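Local coordinates for protein glucoamylase (Thermoanaerobacterium thermosaccharolyticum, PDB 1LF6) that hydrolyses terminal alpha-1,4-linked glucose units one after another from the non-reducing ends of glucan chains, probably releasing beta-D-glucose, at residues Gly441-Pro445 and Ala446-Ala450; Gly543-Ser546 and Ala547-Lys551; Lys551-Asn554 and Thr555-Val558; Asp673-Asp676 and Ile677-Lys680. All blocks are in the same frame, centred on the assembly; numbering follows the deposited sequence.

Three helix starts and one helix body illustrate how an (alpha/alpha) barrel of glycoside hydrolase family 15 begins its helices. Contact 1 opens helix 445-464, contact 2 turns from helix 538-541 into helix 550-562, contact 3 continues along that helix from the shared Lys551, and contact 4 starts the C-terminal helix 676-682; they follow one another in this order. Contacts 2 and 3 have centres about 10 Å apart. Contact 2 also touches contact 1, through Val544 and Ala449, and contact 4, where Gly543 meets Met674. Contacts 3 and 4, centres about 22 Å apart, do not touch. Contact 2 thus joins the other three, and contact 1 approaches the probable catalytic base, Glu435.

Contact 1 of 4, residues Gly441-Pro445 and Ala446-Ala450; sequences GGYSP and ATMAA. With SO4 (sulfate ion), chain C.
Met448 SD lies 4.3 Å from Tyr443 CB, oblique to the tyrosine ring, while O4 of a sulfate ion lies at the ring's edge, in its plane. There Tyr443 OH donates a hydrogen bond to sulfate O4 (2.8 Å); Lys431 and Ser509 bind the same anion, which probably came from the crystallisation liquor. Behind the ring the chain enters helix 445-464 of the (alpha/alpha) barrel through a serine N-cap. Ser444 holds OG anti to its own backbone N (chi1 161°), and this carries the hydroxyl forward to accept from Thr447 N in a nearly straight bond of 3.2 Å. Pro445 follows as the first helical residue, where its lack of an N-H costs no helical bond. Ala449 N then bonds to Pro445 O at 2.9 Å. The side chain of Thr447 packs on Ser444 CB and lies about 4 Å from that of Glu435, the probable proton acceptor, so the cap stands beside the likely active site. Met448 CB and CG both pass 3.3 Å from Ser444 O, and the same carbonyl oxygen accepts from Met448 N at 2.8 Å, nearly end-on to the C=O bond.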
loop_
_atom_site.group_PDB
_atom_site.type_symbol
_atom_site.label_atom_id
_atom_site.label_comp_id
_atom_site.label_asym_id
_atom_site.label_seq_id
_atom_site.Cartn_x
_atom_site.Cartn_y
_atom_site.Cartn_z
ATOM N N GLY A 441 14.297 -18.255 -10.095
ATOM C CA GLY A 441 13.593 -18.972 -11.141
ATOM C C GLY A 441 13.654 -20.481 -11.007
ATOM O O GLY A 441 14.381 -21.019 -10.170
ATOM N N GLY A 442 12.887 -21.163 -11.851
ATOM C CA GLY A 442 12.851 -22.612 -11.824
ATOM C C GLY A 442 11.421 -23.107 -11.819
ATOM O O GLY A 442 10.515 -22.416 -12.291
ATOM N N TYR A 443 11.216 -24.304 -11.284
ATOM C CA TYR A 443 9.886 -24.889 -11.210
ATOM C C TYR A 443 9.322 -24.642 -9.820
ATOM O O TYR A 443 9.840 -25.149 -8.823
ATOM C CB TYR A 443 9.958 -26.386 -11.526
ATOM C CG TYR A 443 10.564 -26.641 -12.882
ATOM C CD1 TYR A 443 11.906 -26.998 -13.019
ATOM C CD2 TYR A 443 9.810 -26.449 -14.042
ATOM C CE1 TYR A 443 12.484 -27.153 -14.283
ATOM C CE2 TYR A 443 10.377 -26.597 -15.304
ATOM C CZ TYR A 443 11.711 -26.946 -15.420
ATOM O OH TYR A 443 12.270 -27.060 -16.669
ATOM N N SER A 444 8.266 -23.837 -9.777
ATOM C CA SER A 444 7.599 -23.450 -8.537
ATOM C C SER A 444 6.176 -23.982 -8.477
ATOM O O SER A 444 5.402 -23.796 -9.416
ATOM C CB SER A 444 7.556 -21.924 -8.445
ATOM O OG SER A 444 6.564 -21.494 -7.529
ATOM N N PRO A 445 5.809 -24.656 -7.374
ATOM C CA PRO A 445 4.433 -25.159 -7.322
ATOM C C PRO A 445 3.394 -24.039 -7.435
ATOM O O PRO A 445 2.389 -24.198 -8.125
ATOM C CB PRO A 445 4.375 -25.914 -5.983
ATOM C CG PRO A 445 5.548 -25.398 -5.206
ATOM C CD PRO A 445 6.606 -25.167 -6.243
ATOM N N ALA A 446 3.643 -22.906 -6.782
ATOM C CA ALA A 446 2.710 -21.784 -6.846
ATOM C C ALA A 446 2.605 -21.263 -8.270
ATOM O O ALA A 446 1.505 -21.065 -8.782
ATOM C CB ALA A 446 3.158 -20.658 -5.914
ATOM N N THR A 447 3.747 -21.036 -8.912
ATOM C CA THR A 447 3.754 -20.539 -10.290
ATOM C C THR A 447 3.116 -21.545 -11.255
ATOM O O THR A 447 2.303 -21.174 -12.102
ATOM C CB THR A 447 5.183 -20.233 -10.765
ATOM O OG1 THR A 447 5.761 -19.233 -9.916
ATOM C CG2 THR A 447 5.173 -19.734 -12.205
ATOM N N MET A 448 3.487 -22.815 -11.139
ATOM C CA MET A 448 2.907 -23.829 -12.009
ATOM C C MET A 448 1.397 -23.961 -11.787
ATOM O O MET A 448 0.659 -24.265 -12.723
ATOM C CB MET A 448 3.587 -25.175 -11.794
ATOM C CG MET A 448 5.018 -25.213 -12.322
ATOM S SD MET A 448 5.716 -26.850 -12.218
ATOM C CE MET A 448 4.957 -27.632 -13.628
ATOM N N ALA A 449 0.943 -23.737 -10.553
ATOM C CA ALA A 449 -0.483 -23.814 -10.253
ATOM C C ALA A 449 -1.193 -22.727 -11.045
ATOM O O ALA A 449 -2.257 -22.955 -11.630
ATOM C CB ALA A 449 -0.737 -23.620 -8.753
ATOM N N ALA A 450 -0.595 -21.539 -11.055
ATOM C CA ALA A 450 -1.150 -20.402 -11.780
ATOM C C ALA A 450 -1.167 -20.676 -13.280
ATOM O O ALA A 450 -2.123 -20.307 -13.963
ATOM C CB ALA A 450 -0.331 -19.145 -11.492
HETATM S S SO4 C . 15.876 -28.052 -16.572
HETATM O O1 SO4 C . 15.607 -26.831 -15.785
HETATM O O2 SO4 C . 17.007 -27.800 -17.494
HETATM O O3 SO4 C . 16.227 -29.162 -15.663
HETATM O O4 SO4 C . 14.677 -28.418 -17.350
#

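Contact 2 of 4, residues Gly543-Ser546 and Ala547-Lys551; sequences GVKS and ADDPK
Ser546 and Asp549 close a type I beta turn that runs directly into an aspartate N-cap, a compact way of starting helix 550-562 in this (alpha/alpha) barrel. Among the direct hydrogen bonds, Asp549 N donates to Ser546 O at 3.0 Å; the donor stands well above the carbonyl plane, off the lone-pair directions. The cap itself belongs to the carboxylate. Asp549 has CG anti to its backbone N (chi1 -176°), which turns OD2 forward to accept from Lys551 N at 2.8 Å. That N-H arrives on the anti side of the oxygen and 31° out of the carboxylate plane.

Water-mediated links occupy the other oxygen. Two waters each donate to Asp549 OD1: one accepts from Lys545 NZ, the other from the backbone N of Ser546. The carboxylate is therefore gripped from both ends, with OD2 turned to the helix and OD1, through the waters, to Lys545 and to Ser546 at the head of the turn.

Charge acts at longer range. Lys545 NZ remains 4.7 Å from Asp549 OD1, with water between them, and has its direct salt bridge with Asp486 of helix 468-489. This nearby positive charge and the helix N-terminus would both be expected to favour the ionised carboxylate.

Van der Waals contacts are few. The Lys545 chain bends about its CB-CG bond (chi2 -69°) and crosses the Asp549 side chain at an angle, its CD 4.0 Å from OD1. Asp548 leans back over the turn until its OD1 lies 3.4 Å from Ser546 CB.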
loop_
_atom_site.group_PDB
_atom_site.type_symbol
_atom_site.label_atom_id
_atom_site.label_comp_id
_atom_site.label_asym_id
_atom_site.label_seq_id
_atom_site.Cartn_x
_atom_site.Cartn_y
_atom_site.Cartn_z
ATOM N N GLY A 543 -7.432 -24.723 -7.222
ATOM C CA GLY A 543 -8.143 -25.923 -7.642
ATOM C C GLY A 543 -7.328 -26.892 -8.478
ATOM O O GLY A 543 -7.878 -27.707 -9.233
ATOM N N VAL A 544 -6.009 -26.808 -8.342
ATOM C CA VAL A 544 -5.094 -27.664 -9.087
ATOM C C VAL A 544 -4.831 -28.964 -8.331
ATOM O O VAL A 544 -4.650 -30.018 -8.942
ATOM C CB VAL A 544 -3.769 -26.911 -9.367
ATOM C CG1 VAL A 544 -2.771 -27.823 -10.062
ATOM C CG2 VAL A 544 -4.058 -25.691 -10.239
ATOM N N LYS A 545 -4.810 -28.878 -7.002
ATOM C CA LYS A 545 -4.603 -30.043 -6.139
ATOM C C LYS A 545 -5.701 -30.059 -5.078
ATOM O O LYS A 545 -6.241 -29.009 -4.736
ATOM C CB LYS A 545 -3.233 -29.976 -5.459
ATOM C CG LYS A 545 -2.047 -30.096 -6.414
ATOM C CD LYS A 545 -1.936 -31.503 -6.998
ATOM C CE LYS A 545 -0.717 -31.636 -7.913
ATOM N NZ LYS A 545 -0.553 -33.021 -8.445
ATOM N N SER A 546 -6.036 -31.243 -4.569
ATOM C CA SER A 546 -7.073 -31.381 -3.543
ATOM C C SER A 546 -6.517 -31.005 -2.180
ATOM O O SER A 546 -5.373 -31.320 -1.870
ATOM C CB SER A 546 -7.577 -32.824 -3.487
ATOM O OG SER A 546 -8.008 -33.252 -4.764
ATOM N N ALA A 547 -7.331 -30.339 -1.365
ATOM C CA ALA A 547 -6.901 -29.933 -0.033
ATOM C C ALA A 547 -6.466 -31.123 0.830
ATOM O O ALA A 547 -5.653 -30.961 1.740
ATOM C CB ALA A 547 -8.019 -29.157 0.669
ATOM N N ASP A 548 -6.990 -32.315 0.546
ATOM C CA ASP A 548 -6.622 -33.493 1.329
ATOM C C ASP A 548 -5.589 -34.396 0.649
ATOM O O ASP A 548 -5.377 -35.537 1.059
ATOM C CB ASP A 548 -7.866 -34.315 1.685
ATOM C CG ASP A 548 -8.569 -34.865 0.466
ATOM O OD1 ASP A 548 -8.035 -34.715 -0.652
ATOM O OD2 ASP A 548 -9.657 -35.456 0.628
ATOM N N ASP A 549 -4.953 -33.886 -0.399
ATOM C CA ASP A 549 -3.921 -34.645 -1.099
ATOM C C ASP A 549 -2.800 -34.902 -0.090
ATOM O O ASP A 549 -2.280 -33.966 0.515
ATOM C CB ASP A 549 -3.402 -33.830 -2.287
ATOM C CG ASP A 549 -2.397 -34.588 -3.129
ATOM O OD1 ASP A 549 -2.413 -34.414 -4.366
ATOM O OD2 ASP A 549 -1.585 -35.349 -2.565
ATOM N N PRO A 550 -2.418 -36.173 0.114
ATOM C CA PRO A 550 -1.347 -36.459 1.078
ATOM C C PRO A 550 -0.040 -35.678 0.854
ATOM O O PRO A 550 0.723 -35.467 1.795
ATOM C CB PRO A 550 -1.171 -37.978 0.966
ATOM C CG PRO A 550 -1.663 -38.289 -0.434
ATOM C CD PRO A 550 -2.869 -37.403 -0.562
ATOM N N LYS A 551 0.217 -35.243 -0.377
ATOM C CA LYS A 551 1.431 -34.477 -0.644
ATOM C C LYS A 551 1.293 -33.094 -0.014
ATOM O O LYS A 551 2.266 -32.524 0.482
ATOM C CB LYS A 551 1.688 -34.362 -2.151
ATOM C CG LYS A 551 2.050 -35.693 -2.816
ATOM C CD LYS A 551 2.588 -35.484 -4.220
ATOM C CE LYS A 551 3.094 -36.787 -4.849
ATOM N NZ LYS A 551 1.996 -37.763 -5.076
HETATM O O HOH W 1 -0.814 -35.147 -6.340
HETATM O O HOH W 2 -4.684 -33.634 -5.411
#

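Contact 3 of 4, residues Lys551-Asn554 and Thr555-Val558; sequences KILN and TLKV
Lys551 O receives both the backbone N and the side-chain hydroxyl of Thr555, at the start of a regular alpha-helical run in which N-H groups bond to carbonyls four residues earlier. Thr555 N lies 3.1 Å from Lys551 O, and Thr555 OG1, closer at 2.7 Å, donates to this oxygen from the opposite face of the carbonyl plane. The hydroxyl can bend back in this way because OG1 is anti to its own carbonyl carbon (chi1 -54°), beside the backbone N. Thr555 OG1 also bonds to Tyr502 N, tying the helix to strand 501-502. Further along, the Lys557 chain lies beside the Asn554 side chain and points the same way, then bends at its last torsion. Its NZ makes a weak hydrogen bond to Leu553 O at 3.4 Å, an oxygen that already accepts from Lys557 N. Leu553 and Leu556 meet at an angle through methyls, CD1 of the former 4.1 Å from CD2 of the latter. Both leucines, with Ile552, rest on Tyr609 of helix 600-612, and Ile552 also reaches Leu539 and Val540 of helix 538-541. Thr555 and Val558 pack on Tyr501, so helix 550-562 packs against helices 600-612 and 538-541 and strand 501-502.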
loop_
_atom_site.group_PDB
_atom_site.type_symbol
_atom_site.label_atom_id
_atom_site.label_comp_id
_atom_site.label_asym_id
_atom_site.label_seq_id
_atom_site.Cartn_x
_atom_site.Cartn_y
_atom_site.Cartn_z
ATOM N N LYS A 551 0.217 -35.243 -0.377
ATOM C CA LYS A 551 1.431 -34.477 -0.644
ATOM C C LYS A 551 1.293 -33.094 -0.014
ATOM O O LYS A 551 2.266 -32.524 0.482
ATOM C CB LYS A 551 1.688 -34.362 -2.151
ATOM C CG LYS A 551 2.050 -35.693 -2.816
ATOM C CD LYS A 551 2.588 -35.484 -4.220
ATOM C CE LYS A 551 3.094 -36.787 -4.849
ATOM N NZ LYS A 551 1.996 -37.763 -5.076
ATOM N N ILE A 552 0.074 -32.562 -0.039
ATOM C CA ILE A 552 -0.212 -31.262 0.561
ATOM C C ILE A 552 -0.068 -31.373 2.079
ATOM O O ILE A 552 0.563 -30.530 2.715
ATOM C CB ILE A 552 -1.656 -30.796 0.239
ATOM C CG1 ILE A 552 -1.784 -30.492 -1.260
ATOM C CG2 ILE A 552 -2.027 -29.581 1.096
ATOM C CD1 ILE A 552 -0.888 -29.365 -1.743
ATOM N N LEU A 553 -0.658 -32.415 2.660
ATOM C CA LEU A 553 -0.586 -32.619 4.107
ATOM C C LEU A 553 0.857 -32.790 4.579
ATOM O O LEU A 553 1.243 -32.244 5.609
ATOM C CB LEU A 553 -1.424 -33.840 4.514
ATOM C CG LEU A 553 -2.954 -33.672 4.532
ATOM C CD1 LEU A 553 -3.337 -32.534 5.466
ATOM C CD2 LEU A 553 -3.464 -33.376 3.143
ATOM N N ASN A 554 1.652 -33.537 3.816
ATOM C CA ASN A 554 3.049 -33.766 4.163
ATOM C C ASN A 554 3.822 -32.449 4.184
ATOM O O ASN A 554 4.654 -32.211 5.060
ATOM C CB ASN A 554 3.710 -34.708 3.149
ATOM C CG ASN A 554 3.302 -36.162 3.332
ATOM O OD1 ASN A 554 3.558 -37.001 2.466
ATOM N ND2 ASN A 554 2.679 -36.469 4.462
ATOM N N THR A 555 3.548 -31.602 3.200
ATOM C CA THR A 555 4.224 -30.320 3.091
ATOM C C THR A 555 3.834 -29.440 4.275
ATOM O O THR A 555 4.675 -28.771 4.870
ATOM C CB THR A 555 3.849 -29.621 1.762
ATOM O OG1 THR A 555 4.121 -30.508 0.668
ATOM C CG2 THR A 555 4.656 -28.347 1.581
ATOM N N LEU A 556 2.550 -29.467 4.613
ATOM C CA LEU A 556 2.017 -28.694 5.725
ATOM C C LEU A 556 2.799 -28.989 7.012
ATOM O O LEU A 556 3.113 -28.078 7.783
ATOM C CB LEU A 556 0.539 -29.047 5.911
ATOM C CG LEU A 556 -0.543 -27.971 5.796
ATOM C CD1 LEU A 556 -0.251 -27.018 4.661
ATOM C CD2 LEU A 556 -1.893 -28.654 5.589
ATOM N N LYS A 557 3.111 -30.265 7.238
ATOM C CA LYS A 557 3.851 -30.672 8.431
ATOM C C LYS A 557 5.224 -30.022 8.486
ATOM O O LYS A 557 5.649 -29.543 9.535
ATOM C CB LYS A 557 4.030 -32.192 8.474
ATOM C CG LYS A 557 2.740 -32.987 8.489
ATOM C CD LYS A 557 3.024 -34.462 8.754
ATOM C CE LYS A 557 1.792 -35.317 8.523
ATOM N NZ LYS A 557 1.389 -35.320 7.085
ATOM N N VAL A 558 5.921 -30.016 7.354
ATOM C CA VAL A 558 7.249 -29.428 7.288
ATOM C C VAL A 558 7.191 -27.908 7.412
ATOM O O VAL A 558 8.024 -27.294 8.087
ATOM C CB VAL A 558 7.950 -29.814 5.966
ATOM C CG1 VAL A 558 9.299 -29.141 5.873
ATOM C CG2 VAL A 558 8.110 -31.327 5.893
#

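Contact 4 of 4, residues Asp673-Asp676 and Ile677-Lys680; sequences DMPD and IVYK
Met674 and Tyr679 meet because each sends CG anti to its backbone N (chi1 176° and 170°), and a bend at the end of the methionine then brings its methyl obliquely against the CG-CD1 side of the ring. Met674 CE comes to 3.4 Å from Tyr679 CD1 and touches CG of the ring as well. The sulfur stands 4.8 Å from the ring centroid, 58° off the normal, so this Met-aromatic contact is oblique. On another side of the turn, Pro675 lays CG 3.6 Å from Val678 CG2, an apolar contact between two buried residues.

Charged side chains meet one residue further on. Asp676 and Lys680 run side by side in the same direction, and Asp676 OD1 forms a salt bridge with Lys680 NZ at 3.5 Å. The second oxygen, Asp676 OD2, is hydrogen-bonded to Tyr406 OH of helix 395-407, which spreads the polar contacts of the carboxylate over two partners. Along its way the lysine chain passes close over the backbone, its CE 3.1 Å from Asp676 O.

That same carbonyl accepts from Lys680 N at 2.8 Å, and Pro675 O accepts from Tyr679 N in its own plane, with a weaker bond from Val678 N. Pro675 is the N-cap of helix 676-682, and the Asp676-Lys680 pair is the i to i+4 acid-lysine salt bridge common on exposed helix surfaces, here spanning the first turn.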
loop_
_atom_site.group_PDB
_atom_site.type_symbol
_atom_site.label_atom_id
_atom_site.label_comp_id
_atom_site.label_asym_id
_atom_site.label_seq_id
_atom_site.Cartn_x
_atom_site.Cartn_y
_atom_site.Cartn_z
ATOM N N ASP A 673 -12.820 -17.219 -4.372
ATOM C CA ASP A 673 -12.052 -16.800 -5.545
ATOM C C ASP A 673 -11.431 -17.932 -6.376
ATOM O O ASP A 673 -10.608 -17.673 -7.257
ATOM C CB ASP A 673 -10.965 -15.792 -5.143
ATOM C CG ASP A 673 -9.911 -16.387 -4.214
ATOM O OD1 ASP A 673 -10.081 -17.533 -3.750
ATOM O OD2 ASP A 673 -8.919 -15.687 -3.945
ATOM N N MET A 674 -11.823 -19.176 -6.118
ATOM C CA MET A 674 -11.278 -20.296 -6.884
ATOM C C MET A 674 -12.059 -20.505 -8.182
ATOM O O MET A 674 -13.284 -20.596 -8.169
ATOM C CB MET A 674 -11.303 -21.588 -6.051
ATOM C CG MET A 674 -10.836 -22.833 -6.813
ATOM S SD MET A 674 -10.689 -24.281 -5.764
ATOM C CE MET A 674 -12.441 -24.582 -5.354
ATOM N N PRO A 675 -11.358 -20.552 -9.323
ATOM C CA PRO A 675 -12.031 -20.755 -10.610
ATOM C C PRO A 675 -12.596 -22.179 -10.674
ATOM O O PRO A 675 -11.848 -23.155 -10.675
ATOM C CB PRO A 675 -10.916 -20.495 -11.622
ATOM C CG PRO A 675 -9.668 -20.936 -10.874
ATOM C CD PRO A 675 -9.904 -20.369 -9.497
ATOM N N ASP A 676 -13.919 -22.287 -10.720
ATOM C CA ASP A 676 -14.589 -23.584 -10.716
ATOM C C ASP A 676 -14.184 -24.606 -11.771
ATOM O O ASP A 676 -14.107 -25.796 -11.473
ATOM C CB ASP A 676 -16.113 -23.400 -10.764
ATOM C CG ASP A 676 -16.547 -22.464 -11.860
ATOM O OD1 ASP A 676 -17.695 -22.588 -12.337
ATOM O OD2 ASP A 676 -15.738 -21.595 -12.243
ATOM N N ILE A 677 -13.926 -24.170 -12.997
ATOM C CA ILE A 677 -13.558 -25.129 -14.031
ATOM C C ILE A 677 -12.218 -25.789 -13.755
ATOM O O ILE A 677 -11.995 -26.930 -14.153
ATOM C CB ILE A 677 -13.549 -24.490 -15.434
ATOM C CG1 ILE A 677 -12.166 -24.000 -15.828
ATOM C CG2 ILE A 677 -14.422 -23.304 -15.435
ATOM C CD1 ILE A 677 -12.149 -23.350 -17.205
ATOM N N VAL A 678 -11.327 -25.084 -13.070
ATOM C CA VAL A 678 -10.030 -25.658 -12.747
ATOM C C VAL A 678 -10.256 -26.713 -11.671
ATOM O O VAL A 678 -9.798 -27.851 -11.789
ATOM C CB VAL A 678 -9.057 -24.599 -12.196
ATOM C CG1 VAL A 678 -7.733 -25.262 -11.841
ATOM C CG2 VAL A 678 -8.857 -23.490 -13.218
ATOM N N TYR A 679 -10.976 -26.322 -10.622
ATOM C CA TYR A 679 -11.275 -27.221 -9.521
ATOM C C TYR A 679 -11.990 -28.479 -10.017
ATOM O O TYR A 679 -11.624 -29.600 -9.652
ATOM C CB TYR A 679 -12.149 -26.505 -8.485
ATOM C CG TYR A 679 -12.705 -27.415 -7.416
ATOM C CD1 TYR A 679 -11.932 -27.793 -6.321
ATOM C CD2 TYR A 679 -13.995 -27.936 -7.525
ATOM C CE1 TYR A 679 -12.428 -28.671 -5.361
ATOM C CE2 TYR A 679 -14.499 -28.815 -6.573
ATOM C CZ TYR A 679 -13.712 -29.178 -5.496
ATOM O OH TYR A 679 -14.206 -30.057 -4.565
ATOM N N LYS A 680 -13.003 -28.295 -10.854
ATOM C CA LYS A 680 -13.771 -29.423 -11.365
ATOM C C LYS A 680 -12.938 -30.404 -12.178
ATOM O O LYS A 680 -13.177 -31.607 -12.138
ATOM C CB LYS A 680 -14.958 -28.920 -12.196
ATOM C CG LYS A 680 -16.120 -28.417 -11.341
ATOM C CD LYS A 680 -17.224 -27.791 -12.180
ATOM C CE LYS A 680 -16.745 -26.512 -12.858
ATOM N NZ LYS A 680 -17.807 -25.848 -13.662
#